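Reducing end xylose-releasing exo-oligoxylanase (Paenibacillus barengoltzii G22, PDB 5YXT) hydrolyses xylo-oligosaccharides in xylan breakdown, probably releasing xylose from their reducing ends as a glycoside hydrolase of family 8. Local coordinates at residues C[131-136]-C[157-162]; C[143-148]-C[152-157]; C[199-204]-C[371-376]. All coordinates share one frame; numbering follows the deposited sequence.

Contact 1 (C[131-136]-C[157-162])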
loop_
_atom_site.group_PDB
_atom_site.type_symbol
_atom_site.label_atom_id
_atom_site.label_comp_id
_atom_site.label_asym_id
_atom_site.label_seq_id
_atom_site.Cartn_x
_atom_site.Cartn_y
_atom_site.Cartn_z
ATOM N N TYR C 131 20.118 -28.397 -10.916
ATOM C CA TYR C 131 19.827 -27.721 -12.175
ATOM C C TYR C 131 20.255 -28.563 -13.371
ATOM O O TYR C 131 19.565 -28.567 -14.386
ATOM C CB TYR C 131 20.509 -26.356 -12.243
ATOM C CG TYR C 131 19.662 -25.243 -11.704
ATOM C CD1 TYR C 131 19.658 -24.954 -10.350
ATOM C CD2 TYR C 131 18.847 -24.485 -12.544
ATOM C CE1 TYR C 131 18.870 -23.932 -9.839
ATOM C CE2 TYR C 131 18.060 -23.469 -12.042
ATOM C CZ TYR C 131 18.076 -23.207 -10.690
ATOM O OH TYR C 131 17.302 -22.199 -10.196
ATOM N N PHE C 132 21.417 -29.230 -13.290
ATOM C CA PHE C 132 21.834 -30.123 -14.375
ATOM C C PHE C 132 20.737 -31.141 -14.654
ATOM O O PHE C 132 20.358 -31.381 -15.806
ATOM C CB PHE C 132 23.128 -30.867 -14.000
ATOM C CG PHE C 132 24.404 -30.069 -14.191
ATOM C CD1 PHE C 132 24.605 -29.283 -15.313
ATOM C CD2 PHE C 132 25.422 -30.148 -13.247
ATOM C CE1 PHE C 132 25.786 -28.573 -15.479
ATOM C CE2 PHE C 132 26.611 -29.436 -13.408
ATOM C CZ PHE C 132 26.791 -28.650 -14.518
ATOM N N ALA C 133 20.211 -31.746 -13.584
ATOM C CA ALA C 133 19.250 -32.831 -13.723
ATOM C C ALA C 133 17.968 -32.347 -14.382
ATOM O O ALA C 133 17.487 -32.964 -15.334
ATOM C CB ALA C 133 18.960 -33.448 -12.352
ATOM N N LEU C 134 17.406 -31.229 -13.904
ATOM C CA LEU C 134 16.155 -30.755 -14.503
ATOM C C LEU C 134 16.368 -30.236 -15.923
ATOM O O LEU C 134 15.521 -30.460 -16.800
ATOM C CB LEU C 134 15.493 -29.681 -13.631
ATOM C CG LEU C 134 14.023 -29.426 -13.992
ATOM C CD1 LEU C 134 13.188 -30.720 -13.899
ATOM C CD2 LEU C 134 13.349 -28.298 -13.175
ATOM N N ALA C 135 17.467 -29.509 -16.165
ATOM C CA ALA C 135 17.755 -29.046 -17.521
ATOM C C ALA C 135 17.871 -30.213 -18.494
ATOM O O ALA C 135 17.323 -30.160 -19.598
ATOM C CB ALA C 135 19.038 -28.210 -17.538
ATOM N N LEU C 136 18.570 -31.277 -18.090
ATOM C CA LEU C 136 18.728 -32.459 -18.934
ATOM C C LEU C 136 17.393 -33.150 -19.195
ATOM O O LEU C 136 17.137 -33.623 -20.310
ATOM C CB LEU C 136 19.711 -33.428 -18.278
ATOM C CG LEU C 136 21.192 -33.028 -18.360
ATOM C CD1 LEU C 136 22.019 -33.763 -17.310
ATOM C CD2 LEU C 136 21.761 -33.240 -19.789
ATOM N N ARG C 157 18.694 -39.090 -14.955
ATOM C CA ARG C 157 18.274 -40.106 -13.996
ATOM C C ARG C 157 19.473 -40.732 -13.292
ATOM O O ARG C 157 19.415 -41.006 -12.087
ATOM C CB ARG C 157 17.424 -41.164 -14.701
ATOM C CG ARG C 157 16.033 -40.644 -15.128
ATOM C CD ARG C 157 15.154 -41.743 -15.735
ATOM N NE ARG C 157 15.743 -42.249 -16.969
ATOM C CZ ARG C 157 15.490 -41.762 -18.180
ATOM N NH1 ARG C 157 14.637 -40.761 -18.341
ATOM N NH2 ARG C 157 16.093 -42.290 -19.239
ATOM N N ASP C 158 20.574 -40.955 -14.019
ATOM C CA ASP C 158 21.775 -41.482 -13.373
ATOM C C ASP C 158 22.322 -40.490 -12.357
ATOM O O ASP C 158 22.730 -40.876 -11.251
ATOM C CB ASP C 158 22.846 -41.811 -14.415
ATOM C CG ASP C 158 22.488 -43.010 -15.263
ATOM O OD1 ASP C 158 21.517 -43.720 -14.928
ATOM O OD2 ASP C 158 23.184 -43.239 -16.274
ATOM N N LEU C 159 22.343 -39.204 -12.716
ATOM C CA LEU C 159 22.784 -38.188 -11.767
ATOM C C LEU C 159 21.907 -38.188 -10.514
ATOM O O LEU C 159 22.413 -38.197 -9.384
ATOM C CB LEU C 159 22.771 -36.824 -12.449
ATOM C CG LEU C 159 23.456 -35.674 -11.728
ATOM C CD1 LEU C 159 22.507 -34.958 -10.782
ATOM C CD2 LEU C 159 24.631 -36.226 -10.969
ATOM N N LEU C 160 20.585 -38.175 -10.703
ATOM C CA LEU C 160 19.665 -38.124 -9.569
ATOM C C LEU C 160 19.793 -39.354 -8.688
ATOM O O LEU C 160 19.599 -39.264 -7.473
ATOM C CB LEU C 160 18.234 -37.993 -10.068
ATOM C CG LEU C 160 17.924 -36.649 -10.716
ATOM C CD1 LEU C 160 16.536 -36.697 -11.302
ATOM C CD2 LEU C 160 18.060 -35.522 -9.676
ATOM N N ARG C 161 20.112 -40.507 -9.285
ATOM C CA ARG C 161 20.333 -41.717 -8.505
ATOM C C ARG C 161 21.552 -41.568 -7.602
ATOM O O ARG C 161 21.500 -41.908 -6.415
ATOM C CB ARG C 161 20.475 -42.921 -9.441
ATOM C CG ARG C 161 20.886 -44.156 -8.706
ATOM C CD ARG C 161 20.540 -45.364 -9.530
ATOM N NE ARG C 161 20.201 -46.413 -8.451
ATOM C CZ ARG C 161 19.178 -46.328 -7.546
ATOM N NH1 ARG C 161 18.970 -47.234 -6.615
ATOM N NH2 ARG C 161 18.302 -45.348 -7.553
ATOM N N THR C 162 22.659 -41.063 -8.150
ATOM C CA THR C 162 23.835 -40.768 -7.336
ATOM C C THR C 162 23.498 -39.832 -6.179
ATOM O O THR C 162 23.952 -40.040 -5.047
ATOM C CB THR C 162 24.915 -40.144 -8.222
ATOM O OG1 THR C 162 25.187 -41.015 -9.325
ATOM C CG2 THR C 162 26.196 -39.899 -7.430
#
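Ala133 on helix 126-143 meets Leu160 and Leu159 on helix 152-165, and its single methyl is the point on which both leucines converge. Followed outward, Leu160 comes closer to that methyl along its length. Leu160 CB is still 5.1 Å from Ala133 CB. The branch carbon Leu160 CG has closed to 3.7 Å from Ala133 CB, and the two terminal methyls then part. Leu160 CD2 makes the tight approach, 3.5 Å from Ala133 CB, whereas Leu160 CD1 lies 4.2 Å from Ala133 CB on the other arm of the fork. The alanine methyl therefore sits against the branched end of the leucine rather than against its stem. The first torsion explains the approach: the bond from CA does not aim at the other helix, but with CG anti to the carbonyl carbon (chi1 -69°) the isobutyl group swings across to it. Leu159 takes a different route. Its bond from CA already faces helix 126-143, and Leu159 CD1 reaches Ala133 CB at 4.2 Å.

No hydrogen bond links the two segments, so the evidence here is for purely apolar packing, with about 129 Å² buried in total. The smallness of Ala133 fits the close backbones, since Ala133 CA and Leu159 CA are 6.7 Å apart. Phe205 of helix 199-208 touches both Ala133 and Leu160, adding a third helix to this buried site. Two successive helices, running in broadly opposite directions and packed through small and branched apolar side chains, form a helical hairpin, consistent with the (alpha/alpha)6 barrel of glycoside hydrolase family 8.

Contact 2 (C[143-148]-C[152-157])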
loop_
_atom_site.group_PDB
_atom_site.type_symbol
_atom_site.label_atom_id
_atom_site.label_comp_id
_atom_site.label_asym_id
_atom_site.label_seq_id
_atom_site.Cartn_x
_atom_site.Cartn_y
_atom_site.Cartn_z
ATOM N N TRP C 143 13.773 -31.962 -27.036
ATOM C CA TRP C 143 14.559 -32.275 -28.219
ATOM C C TRP C 143 14.778 -33.752 -28.447
ATOM O O TRP C 143 15.059 -34.137 -29.586
ATOM C CB TRP C 143 15.939 -31.607 -28.143
ATOM C CG TRP C 143 15.914 -30.147 -27.892
ATOM C CD1 TRP C 143 15.078 -29.228 -28.457
ATOM C CD2 TRP C 143 16.793 -29.418 -27.031
ATOM N NE1 TRP C 143 15.370 -27.972 -27.983
ATOM C CE2 TRP C 143 16.422 -28.060 -27.110
ATOM C CE3 TRP C 143 17.847 -29.784 -26.184
ATOM C CZ2 TRP C 143 17.074 -27.065 -26.384
ATOM C CZ3 TRP C 143 18.492 -28.797 -25.464
ATOM C CH2 TRP C 143 18.103 -27.453 -25.573
ATOM N N GLY C 144 14.704 -34.575 -27.404
ATOM C CA GLY C 144 14.957 -35.991 -27.534
ATOM C C GLY C 144 16.392 -36.352 -27.221
ATOM O O GLY C 144 17.322 -35.616 -27.575
ATOM N N ASP C 145 16.580 -37.484 -26.545
ATOM C CA ASP C 145 17.918 -37.980 -26.276
ATOM C C ASP C 145 18.671 -38.181 -27.584
ATOM O O ASP C 145 18.088 -38.545 -28.607
ATOM C CB ASP C 145 17.851 -39.303 -25.506
ATOM C CG ASP C 145 17.688 -39.103 -24.015
ATOM O OD1 ASP C 145 17.164 -38.043 -23.622
ATOM O OD2 ASP C 145 18.088 -40.005 -23.243
ATOM N N ARG C 146 19.970 -37.911 -27.545
ATOM C CA ARG C 146 20.875 -38.294 -28.616
ATOM C C ARG C 146 21.867 -39.289 -28.033
ATOM O O ARG C 146 21.618 -39.846 -26.962
ATOM C CB ARG C 146 21.573 -37.064 -29.186
ATOM C CG ARG C 146 21.760 -37.069 -30.680
ATOM C CD ARG C 146 22.414 -35.767 -31.068
ATOM N NE ARG C 146 21.804 -34.700 -30.293
ATOM C CZ ARG C 146 22.461 -33.685 -29.756
ATOM N NH1 ARG C 146 23.773 -33.567 -29.908
ATOM N NH2 ARG C 146 21.788 -32.777 -29.068
ATOM N N GLU C 147 22.995 -39.512 -28.695
ATOM C CA GLU C 147 23.941 -40.500 -28.200
ATOM C C GLU C 147 24.855 -39.907 -27.132
ATOM O O GLU C 147 25.136 -38.704 -27.124
ATOM C CB GLU C 147 24.771 -41.067 -29.350
ATOM C CG GLU C 147 25.272 -42.472 -29.094
ATOM C CD GLU C 147 24.257 -43.354 -28.382
ATOM O OE1 GLU C 147 23.421 -43.999 -29.056
ATOM O OE2 GLU C 147 24.297 -43.397 -27.136
ATOM N N ALA C 148 25.326 -40.776 -26.240
ATOM C CA ALA C 148 26.103 -40.356 -25.085
ATOM C C ALA C 148 27.267 -39.469 -25.523
ATOM O O ALA C 148 27.863 -39.707 -26.583
ATOM C CB ALA C 148 26.629 -41.578 -24.327
ATOM N N TYR C 152 20.273 -37.350 -22.825
ATOM C CA TYR C 152 19.990 -36.406 -21.738
ATOM C C TYR C 152 19.228 -37.053 -20.585
ATOM O O TYR C 152 19.607 -36.899 -19.420
ATOM C CB TYR C 152 19.180 -35.215 -22.263
ATOM C CG TYR C 152 19.738 -34.481 -23.474
ATOM C CD1 TYR C 152 20.978 -33.854 -23.425
ATOM C CD2 TYR C 152 18.999 -34.391 -24.651
ATOM C CE1 TYR C 152 21.472 -33.165 -24.519
ATOM C CE2 TYR C 152 19.481 -33.697 -25.759
ATOM C CZ TYR C 152 20.721 -33.090 -25.690
ATOM O OH TYR C 152 21.218 -32.396 -26.780
ATOM N N GLY C 153 18.111 -37.728 -20.886
ATOM C CA GLY C 153 17.290 -38.299 -19.827
ATOM C C GLY C 153 18.018 -39.354 -19.017
ATOM O O GLY C 153 17.826 -39.466 -17.804
ATOM N N THR C 154 18.867 -40.141 -19.676
ATOM C CA THR C 154 19.668 -41.122 -18.951
ATOM C C THR C 154 20.690 -40.436 -18.055
ATOM O O THR C 154 20.839 -40.795 -16.882
ATOM C CB THR C 154 20.356 -42.066 -19.935
ATOM O OG1 THR C 154 19.360 -42.758 -20.700
ATOM C CG2 THR C 154 21.206 -43.079 -19.185
ATOM N N GLN C 155 21.388 -39.422 -18.581
ATOM C CA GLN C 155 22.334 -38.676 -17.751
ATOM C C GLN C 155 21.642 -38.083 -16.529
ATOM O O GLN C 155 22.203 -38.078 -15.429
ATOM C CB GLN C 155 23.004 -37.572 -18.572
ATOM C CG GLN C 155 23.831 -38.078 -19.748
ATOM C CD GLN C 155 25.167 -38.620 -19.323
ATOM O OE1 GLN C 155 25.667 -38.306 -18.234
ATOM N NE2 GLN C 155 25.768 -39.441 -20.179
ATOM N N ALA C 156 20.411 -37.597 -16.701
ATOM C CA ALA C 156 19.692 -36.957 -15.601
ATOM C C ALA C 156 19.280 -37.969 -14.534
ATOM O O ALA C 156 19.480 -37.740 -13.332
ATOM C CB ALA C 156 18.463 -36.223 -16.144
ATOM N N ARG C 157 18.694 -39.090 -14.955
ATOM C CA ARG C 157 18.274 -40.106 -13.996
ATOM C C ARG C 157 19.473 -40.732 -13.292
ATOM O O ARG C 157 19.415 -41.006 -12.087
ATOM C CB ARG C 157 17.424 -41.164 -14.701
ATOM C CG ARG C 157 16.033 -40.644 -15.128
ATOM C CD ARG C 157 15.154 -41.743 -15.735
ATOM N NE ARG C 157 15.743 -42.249 -16.969
ATOM C CZ ARG C 157 15.490 -41.762 -18.180
ATOM N NH1 ARG C 157 14.637 -40.761 -18.341
ATOM N NH2 ARG C 157 16.093 -42.290 -19.239
HETATM O O HOH W 1 15.468 -41.158 -21.614
#
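Tyr152, at the start of helix 152-165, brings the edge of its ring against the loop that precedes it. Tyr152 CE2 lies 3.4 Å from Gly144 O, which sits near the ring plane, and 4.3 Å from Trp143 CE3. With CG beside the backbone N (chi1 -53°), the ring extends alongside Arg146, the guanidinium and ring planes standing 77° apart. The very short separation of Arg146 and Tyr152 at their polar ends is doubtful and supports no bond. Asp88 and Gln84 are shared partners: both are hydrogen-bonded to the Tyr152 hydroxyl, while Arg146 forms a salt bridge with Asp88 and a hydrogen bond with Gln84.

Gly153 follows, and its N-H points almost straight at Asp145 OD1, 2.9 Å from N to OD1 with an angle of 175° at the hydrogen, meeting the carboxylate on its syn side. The same OD1 is hydrogen-bonded to Ser140 OG, so two groups grip it. The Arg157 guanidinium lies with one face over Gly153 O.

At Arg157, NH2 donates to a water at 2.7 Å from NH2 to the water oxygen. That water in turn donates to Asp145 OD2 at 3.3 Å from its oxygen to OD2, relaying between opposite charges that do not touch. An alanine here in place of Asp145 would probably leave the Gly153 N-H and the bridging water without their acceptor and free the loop to shift from the helix start. The chemistry implies a carboxylate probably stabilised by the N-terminal end of the helix and by the nearby arginine.

Contact 3 (C[199-204]-C[371-376])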
loop_
_atom_site.group_PDB
_atom_site.type_symbol
_atom_site.label_atom_id
_atom_site.label_comp_id
_atom_site.label_asym_id
_atom_site.label_seq_id
_atom_site.Cartn_x
_atom_site.Cartn_y
_atom_site.Cartn_z
ATOM N N PRO C 199 11.605 -27.001 -4.232
ATOM C CA PRO C 199 10.523 -27.997 -4.153
ATOM C C PRO C 199 9.827 -28.186 -5.486
ATOM O O PRO C 199 9.401 -29.305 -5.802
ATOM C CB PRO C 199 9.587 -27.425 -3.075
ATOM C CG PRO C 199 9.960 -25.982 -2.942
ATOM C CD PRO C 199 11.405 -25.881 -3.296
ATOM N N HIS C 200 9.779 -27.139 -6.314
ATOM C CA HIS C 200 9.191 -27.278 -7.641
ATOM C C HIS C 200 10.016 -28.195 -8.539
ATOM O O HIS C 200 9.453 -28.882 -9.397
ATOM C CB HIS C 200 8.992 -25.908 -8.302
ATOM C CG HIS C 200 10.180 -24.993 -8.242
ATOM N ND1 HIS C 200 10.799 -24.636 -7.063
ATOM C CD2 HIS C 200 10.811 -24.297 -9.219
ATOM C CE1 HIS C 200 11.789 -23.799 -7.320
ATOM N NE2 HIS C 200 11.818 -23.576 -8.622
ATOM N N PHE C 201 11.339 -28.222 -8.367
ATOM C CA PHE C 201 12.142 -29.199 -9.100
ATOM C C PHE C 201 11.863 -30.618 -8.594
ATOM O O PHE C 201 11.762 -31.560 -9.391
ATOM C CB PHE C 201 13.644 -28.878 -8.965
ATOM C CG PHE C 201 14.137 -27.701 -9.819
ATOM C CD1 PHE C 201 13.325 -26.610 -10.089
ATOM C CD2 PHE C 201 15.437 -27.707 -10.331
ATOM C CE1 PHE C 201 13.786 -25.537 -10.860
ATOM C CE2 PHE C 201 15.926 -26.634 -11.103
ATOM C CZ PHE C 201 15.090 -25.544 -11.368
ATOM N N TYR C 202 11.733 -30.794 -7.273
ATOM C CA TYR C 202 11.592 -32.152 -6.742
ATOM C C TYR C 202 10.237 -32.748 -7.100
ATOM O O TYR C 202 10.132 -33.966 -7.285
ATOM C CB TYR C 202 11.825 -32.181 -5.224
ATOM C CG TYR C 202 13.012 -31.342 -4.782
ATOM C CD1 TYR C 202 14.131 -31.186 -5.602
ATOM C CD2 TYR C 202 12.996 -30.678 -3.563
ATOM C CE1 TYR C 202 15.191 -30.391 -5.217
ATOM C CE2 TYR C 202 14.045 -29.902 -3.164
ATOM C CZ TYR C 202 15.139 -29.748 -3.993
ATOM O OH TYR C 202 16.167 -28.936 -3.591
ATOM N N GLU C 203 9.205 -31.906 -7.238
ATOM C CA GLU C 203 7.924 -32.375 -7.758
ATOM C C GLU C 203 8.100 -33.050 -9.110
ATOM O O GLU C 203 7.445 -34.052 -9.408
ATOM C CB GLU C 203 6.950 -31.206 -7.896
ATOM C CG GLU C 203 6.508 -30.583 -6.588
ATOM C CD GLU C 203 5.259 -31.230 -6.020
ATOM O OE1 GLU C 203 4.784 -32.237 -6.592
ATOM O OE2 GLU C 203 4.747 -30.720 -4.997
ATOM N N LEU C 204 8.971 -32.501 -9.943
ATOM C CA LEU C 204 9.213 -33.071 -11.264
ATOM C C LEU C 204 10.129 -34.287 -11.191
ATOM O O LEU C 204 9.949 -35.246 -11.956
ATOM C CB LEU C 204 9.799 -32.003 -12.187
ATOM C CG LEU C 204 8.906 -30.770 -12.383
ATOM C CD1 LEU C 204 9.585 -29.756 -13.281
ATOM C CD2 LEU C 204 7.551 -31.154 -12.960
ATOM N N GLY C 371 6.612 -15.376 -19.042
ATOM C CA GLY C 371 5.913 -16.618 -19.306
ATOM C C GLY C 371 6.720 -17.629 -20.081
ATOM O O GLY C 371 6.141 -18.468 -20.784
ATOM N N ASN C 372 8.049 -17.594 -19.947
ATOM C CA ASN C 372 8.954 -18.401 -20.754
ATOM C C ASN C 372 9.884 -19.283 -19.926
ATOM O O ASN C 372 10.857 -19.820 -20.466
ATOM C CB ASN C 372 9.765 -17.486 -21.679
ATOM C CG ASN C 372 8.915 -16.951 -22.820
ATOM O OD1 ASN C 372 8.349 -17.736 -23.576
ATOM N ND2 ASN C 372 8.794 -15.626 -22.928
ATOM N N TYR C 373 9.609 -19.452 -18.639
ATOM C CA TYR C 373 10.335 -20.380 -17.774
ATOM C C TYR C 373 9.332 -21.492 -17.462
ATOM O O TYR C 373 8.550 -21.397 -16.512
ATOM C CB TYR C 373 10.839 -19.653 -16.520
ATOM C CG TYR C 373 11.963 -20.323 -15.754
ATOM C CD1 TYR C 373 12.234 -21.675 -15.898
ATOM C CD2 TYR C 373 12.757 -19.586 -14.883
ATOM C CE1 TYR C 373 13.254 -22.277 -15.181
ATOM C CE2 TYR C 373 13.787 -20.172 -14.172
ATOM C CZ TYR C 373 14.025 -21.520 -14.313
ATOM O OH TYR C 373 15.052 -22.098 -13.588
ATOM N N ARG C 374 9.346 -22.539 -18.284
ATOM C CA ARG C 374 8.267 -23.514 -18.343
ATOM C C ARG C 374 8.715 -24.917 -17.967
ATOM O O ARG C 374 9.905 -25.244 -17.971
ATOM C CB ARG C 374 7.663 -23.571 -19.743
ATOM C CG ARG C 374 7.227 -22.219 -20.228
ATOM C CD ARG C 374 6.417 -22.337 -21.483
ATOM N NE ARG C 374 5.954 -21.032 -21.921
ATOM C CZ ARG C 374 4.840 -20.845 -22.616
ATOM N NH1 ARG C 374 4.080 -21.887 -22.945
ATOM N NH2 ARG C 374 4.490 -19.617 -22.976
ATOM N N ILE C 375 7.713 -25.743 -17.658
ATOM C CA ILE C 375 7.891 -27.171 -17.444
ATOM C C ILE C 375 7.723 -27.847 -18.796
ATOM O O ILE C 375 6.640 -27.818 -19.390
ATOM C CB ILE C 375 6.888 -27.727 -16.426
ATOM C CG1 ILE C 375 7.084 -27.055 -15.065
ATOM C CG2 ILE C 375 7.038 -29.233 -16.319
ATOM C CD1 ILE C 375 5.909 -27.240 -14.100
ATOM N N TRP C 376 8.798 -28.439 -19.289
ATOM C CA TRP C 376 8.789 -29.078 -20.595
ATOM C C TRP C 376 8.429 -30.543 -20.392
ATOM O O TRP C 376 9.204 -31.304 -19.805
ATOM C CB TRP C 376 10.136 -28.880 -21.279
ATOM C CG TRP C 376 10.280 -27.456 -21.592
ATOM C CD1 TRP C 376 11.041 -26.537 -20.925
ATOM C CD2 TRP C 376 9.560 -26.737 -22.592
ATOM N NE1 TRP C 376 10.866 -25.290 -21.483
ATOM C CE2 TRP C 376 9.965 -25.389 -22.512
ATOM C CE3 TRP C 376 8.635 -27.106 -23.574
ATOM C CZ2 TRP C 376 9.459 -24.402 -23.368
ATOM C CZ3 TRP C 376 8.137 -26.132 -24.419
ATOM C CH2 TRP C 376 8.555 -24.794 -24.316
#
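Leu204 and Ile375 are brought together by their first torsions. In Leu204 the branch CG stands anti to the carbonyl carbon, chi1 -59°, extending a side chain that already leaves the backbone toward the loop. In Ile375, CG1 takes the place beside the backbone N (chi1 -62°), which sets the methyl CG2 anti to that N and facing the helix. Ile375 CG2 then faces the forked end of Leu204, nearly equidistant from its two methyls, 3.9 Å from Leu204 CD2 and 4.0 Å from Leu204 CD1. The other branch, Ile375 CG1, takes part less closely, 4.1 Å from Leu204 CD1. Tyr373 uses another setting, CG anti to the backbone N at chi1 -161°, and reaches out with its phenol end. Tyr373 OH meets Phe201 CZ at 4.1 Å, near the plane of the phenylalanine ring. The two side chains cross at about a right angle, and the touch is the hydroxyl at the ring edge.

The loop carrying these residues follows helix 355-369, closed by a Schellman motif in which Gly371, with positive phi, is the first residue out of helical geometry. The contact thus ties the C-terminal tail to helix 199-208 in the buried interior of a mainly helical family 8 fold, the (alpha/alpha)6 barrel. Within the loop, Arg374 NE donates to Gly371 O at 2.8 Å, its extended side chain running back to the end of the preceding turn.

The backbone of the tail is fastened on both sides of Arg374: Tyr373 O accepts from Trp275 NE1, and Ile375 N donates to Tyr13 OH. Leu134 of helix 126-143 touches both Phe201 and Leu204. Within helix 199-208, Phe201 CD1 lies 3.5 Å above the face of the His200 ring, offset toward its rim.

Overall arrangement
From the N terminus, helix 126-143 enters contact 1 through residues 131-136 and ends at the loop of contact 2. Contact 2 closes the short turn between 143-148 and 152-157, wholly within the longer loop that contact 1 closes at 157-162. Both use helix 152-165 and share Arg157, and they touch, with Leu136 CB 3.7 Å from Ala156 CB. Contact 3 opens later, at helix 199-208, and spans 166 intervening residues before the tail at 371-376 closes it. It meets contact 1 through helix 126-143, where Tyr131 CE2 is 3.6 Å from Tyr373 OH. Contacts 1 and 2 join helices 126-143 and 152-165 and their connecting loop, while contact 3 fastens the C-terminal tail to helix 199-208.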